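PDB 2QCV: 5-dehydro-2-deoxygluconokinase from Bacillus halodurans C-125, which probably phosphorylates 5-dehydro-2-deoxy-D-gluconate with ATP, a late step in the breakdown of myo-inositol to acetyl-CoA. Local coordinates for residues S55-F63 and Y79-T87. Sequence-based numbering, arbitrary orientation.
Sequences SKLGLKAGF and YMRGVGVDT
Where A61-F63 and V85-T87 run side by side, D86 N donates a nearly straight bond to A61 O (2.8 Å, 172° at the hydrogen), joining the start of strand 61-67 to the chain that leaves helix 71-82. The pair illustrates how a beta-alpha-beta crossover brings the chain leaving its helix alongside its first strand, on the way to the second: in this PfkB-family kinase of the ribokinase clan, strand 61-67, helix 71-82 and strand 90-92 form such a unit at one border of the central sheet. The turn back is made by a Schellman motif, in which G84, with positive phi, lets V85 N bond to M80 O and G84 N to R81 O. S55, in the last turn of helix 46-56, meets the first residue after helix 71-82: in one of its two modelled conformers, OG lies anti to the backbone N (chi1 -166°) and donates to V83 O at 2.6 Å. Its CB lies alongside V85 CG2. A water accepts from A61 N and lies within hydrogen-bonding distance of L59 O, G84 O and, in that conformer, S55 OG; its two hydrogens can serve only two of these at a time. V85 CG1 packs against the peptide of A61, 3.7 Å from its O. Deeper in, beside V51 of helix 46-56, M80 and F63 make a Met-aromatic contact. The selenomethionine chain bends at chi3 (88°) and crosses the phenylalanine at about a right angle; SE stands above the ring at a distance, whereas the terminal methyl makes a CH-pi contact with the same face, offset toward the rim, with CE 3.9 Å from F63 CD1.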
loop_
_atom_site.group_PDB
_atom_site.type_symbol
_atom_site.label_atom_id
_atom_site.label_comp_id
_atom_site.label_asym_id
_atom_site.label_seq_id
_atom_site.Cartn_x
_atom_site.Cartn_y
_atom_site.Cartn_z
ATOM N N SER A 55 -18.281 16.831 -29.252
ATOM C CA SER A 55 -19.591 16.336 -29.696
ATOM C C SER A 55 -20.543 17.504 -29.851
ATOM O O SER A 55 -21.317 17.541 -30.784
ATOM C CB SER A 55 -20.184 15.320 -28.716
ATOM O OG SER A 55 -21.260 14.638 -29.338
ATOM N N LYS A 56 -20.455 18.470 -28.937
ATOM C CA LYS A 56 -21.279 19.675 -28.994
ATOM C C LYS A 56 -21.001 20.467 -30.279
ATOM O O LYS A 56 -21.916 21.043 -30.840
ATOM C CB LYS A 56 -21.076 20.510 -27.723
ATOM C CG LYS A 56 -21.694 21.928 -27.699
ATOM C CD LYS A 56 -23.208 21.921 -27.547
ATOM C CE LYS A 56 -23.708 23.017 -26.597
ATOM N NZ LYS A 56 -23.577 24.374 -27.171
ATOM N N LEU A 57 -19.765 20.447 -30.778
ATOM C CA LEU A 57 -19.433 21.034 -32.085
ATOM C C LEU A 57 -19.826 20.190 -33.292
ATOM O O LEU A 57 -19.679 20.632 -34.408
ATOM C CB LEU A 57 -17.946 21.358 -32.210
ATOM C CG LEU A 57 -17.399 22.195 -31.069
ATOM C CD1 LEU A 57 -15.899 22.476 -31.265
ATOM C CD2 LEU A 57 -18.210 23.483 -30.888
ATOM N N GLY A 58 -20.330 18.996 -33.059
ATOM C CA GLY A 58 -20.754 18.112 -34.122
ATOM C C GLY A 58 -19.732 17.076 -34.549
ATOM O O GLY A 58 -19.953 16.393 -35.533
ATOM N N LEU A 59 -18.613 16.934 -33.838
ATOM C CA LEU A 59 -17.653 15.871 -34.195
ATOM C C LEU A 59 -18.179 14.561 -33.650
ATOM O O LEU A 59 -18.927 14.570 -32.672
ATOM C CB LEU A 59 -16.277 16.148 -33.609
ATOM C CG LEU A 59 -15.552 17.446 -34.081
ATOM C CD1 LEU A 59 -14.211 17.568 -33.405
ATOM C CD2 LEU A 59 -15.384 17.497 -35.561
ATOM N N LYS A 60 -17.777 13.455 -34.266
ATOM C CA LYS A 60 -18.098 12.118 -33.765
ATOM C C LYS A 60 -16.922 11.692 -32.886
ATOM O O LYS A 60 -15.797 11.511 -33.365
ATOM C CB LYS A 60 -18.325 11.126 -34.907
ATOM C CG LYS A 60 -19.453 11.575 -35.892
ATOM N N ALA A 61 -17.206 11.509 -31.597
ATOM C CA ALA A 61 -16.199 11.209 -30.603
ATOM C C ALA A 61 -16.452 9.885 -29.888
ATOM O O ALA A 61 -17.604 9.437 -29.706
ATOM C CB ALA A 61 -16.094 12.367 -29.581
ATOM N N GLY A 62 -15.347 9.244 -29.521
ATOM C CA GLY A 62 -15.326 8.046 -28.697
ATOM C C GLY A 62 -14.359 8.214 -27.554
ATOM O O GLY A 62 -13.695 9.255 -27.428
ATOM N N PHE A 63 -14.271 7.188 -26.705
ATOM C CA PHE A 63 -13.555 7.310 -25.439
ATOM C C PHE A 63 -13.053 5.946 -24.973
ATOM O O PHE A 63 -13.774 4.941 -25.069
ATOM C CB PHE A 63 -14.460 7.928 -24.344
ATOM C CG PHE A 63 -13.689 8.562 -23.195
ATOM C CD1 PHE A 63 -13.186 9.814 -23.304
ATOM C CD2 PHE A 63 -13.477 7.880 -22.020
ATOM C CE1 PHE A 63 -12.482 10.407 -22.251
ATOM C CE2 PHE A 63 -12.768 8.451 -21.001
ATOM C CZ PHE A 63 -12.268 9.733 -21.125
ATOM N N TYR A 79 -24.481 10.296 -19.321
ATOM C CA TYR A 79 -24.313 11.661 -19.784
ATOM C C TYR A 79 -23.538 11.717 -21.110
ATOM O O TYR A 79 -23.963 12.366 -22.072
ATOM C CB TYR A 79 -23.573 12.524 -18.748
ATOM C CG TYR A 79 -23.488 13.961 -19.222
ATOM C CD1 TYR A 79 -24.537 14.842 -19.015
ATOM C CD2 TYR A 79 -22.401 14.412 -19.941
ATOM C CE1 TYR A 79 -24.482 16.143 -19.494
ATOM C CE2 TYR A 79 -22.345 15.702 -20.425
ATOM C CZ TYR A 79 -23.398 16.560 -20.203
ATOM O OH TYR A 79 -23.321 17.853 -20.671
HETATM N N MSE A 80 -22.366 11.080 -21.153
HETATM C CA MSE A 80 -21.579 11.067 -22.380
HETATM C C MSE A 80 -22.358 10.483 -23.554
HETATM O O MSE A 80 -22.357 11.054 -24.638
HETATM C CB MSE A 80 -20.270 10.317 -22.125
HETATM C CG MSE A 80 -19.418 11.062 -21.129
HETATM SE SE MSE A 80 -17.689 10.155 -20.784
HETATM C CE MSE A 80 -16.761 11.021 -22.210
ATOM N N ARG A 81 -23.039 9.361 -23.337
ATOM C CA ARG A 81 -23.875 8.759 -24.351
ATOM C C ARG A 81 -24.988 9.715 -24.787
ATOM O O ARG A 81 -25.285 9.852 -25.977
ATOM C CB ARG A 81 -24.486 7.459 -23.842
ATOM C CG ARG A 81 -25.432 6.811 -24.855
ATOM C CD ARG A 81 -25.599 5.351 -24.598
ATOM N NE ARG A 81 -25.801 5.077 -23.183
ATOM C CZ ARG A 81 -26.948 5.204 -22.533
ATOM N NH1 ARG A 81 -28.049 5.591 -23.159
ATOM N NH2 ARG A 81 -26.988 4.938 -21.229
ATOM N N GLY A 82 -25.573 10.401 -23.820
ATOM C CA GLY A 82 -26.676 11.311 -24.097
ATOM C C GLY A 82 -26.249 12.521 -24.901
ATOM O O GLY A 82 -27.073 13.100 -25.579
ATOM N N VAL A 83 -24.978 12.938 -24.822
ATOM C CA VAL A 83 -24.495 14.035 -25.650
ATOM C C VAL A 83 -23.793 13.565 -26.940
ATOM O O VAL A 83 -23.205 14.374 -27.676
ATOM C CB VAL A 83 -23.579 15.032 -24.892
ATOM C CG1 VAL A 83 -24.319 15.622 -23.768
ATOM C CG2 VAL A 83 -22.264 14.371 -24.404
ATOM N N GLY A 84 -23.854 12.260 -27.206
ATOM C CA GLY A 84 -23.499 11.728 -28.514
ATOM C C GLY A 84 -22.084 11.171 -28.550
ATOM O O GLY A 84 -21.576 10.868 -29.627
ATOM N N VAL A 85 -21.441 11.015 -27.394
ATOM C CA VAL A 85 -20.116 10.369 -27.354
ATOM C C VAL A 85 -20.318 8.852 -27.355
ATOM O O VAL A 85 -21.182 8.358 -26.654
ATOM C CB VAL A 85 -19.283 10.804 -26.124
ATOM C CG1 VAL A 85 -17.929 10.101 -26.101
ATOM C CG2 VAL A 85 -19.054 12.300 -26.103
ATOM N N ASP A 86 -19.523 8.104 -28.125
ATOM C CA ASP A 86 -19.557 6.638 -28.060
ATOM C C ASP A 86 -18.954 6.156 -26.737
ATOM O O ASP A 86 -17.817 6.501 -26.414
ATOM C CB ASP A 86 -18.784 6.040 -29.229
ATOM C CG ASP A 86 -18.879 4.531 -29.283
ATOM O OD1 ASP A 86 -18.185 3.845 -28.500
ATOM O OD2 ASP A 86 -19.634 4.025 -30.132
ATOM N N THR A 87 -19.717 5.338 -25.993
ATOM C CA THR A 87 -19.293 4.834 -24.681
ATOM C C THR A 87 -19.015 3.324 -24.687
ATOM O O THR A 87 -18.852 2.711 -23.615
ATOM C CB THR A 87 -20.345 5.176 -23.593
ATOM O OG1 THR A 87 -21.617 4.540 -23.878
ATOM C CG2 THR A 87 -20.487 6.704 -23.484
HETATM O O HOH W 1 -19.664 12.531 -30.552
HETATM O O HOH W 2 -16.248 4.517 -25.304
#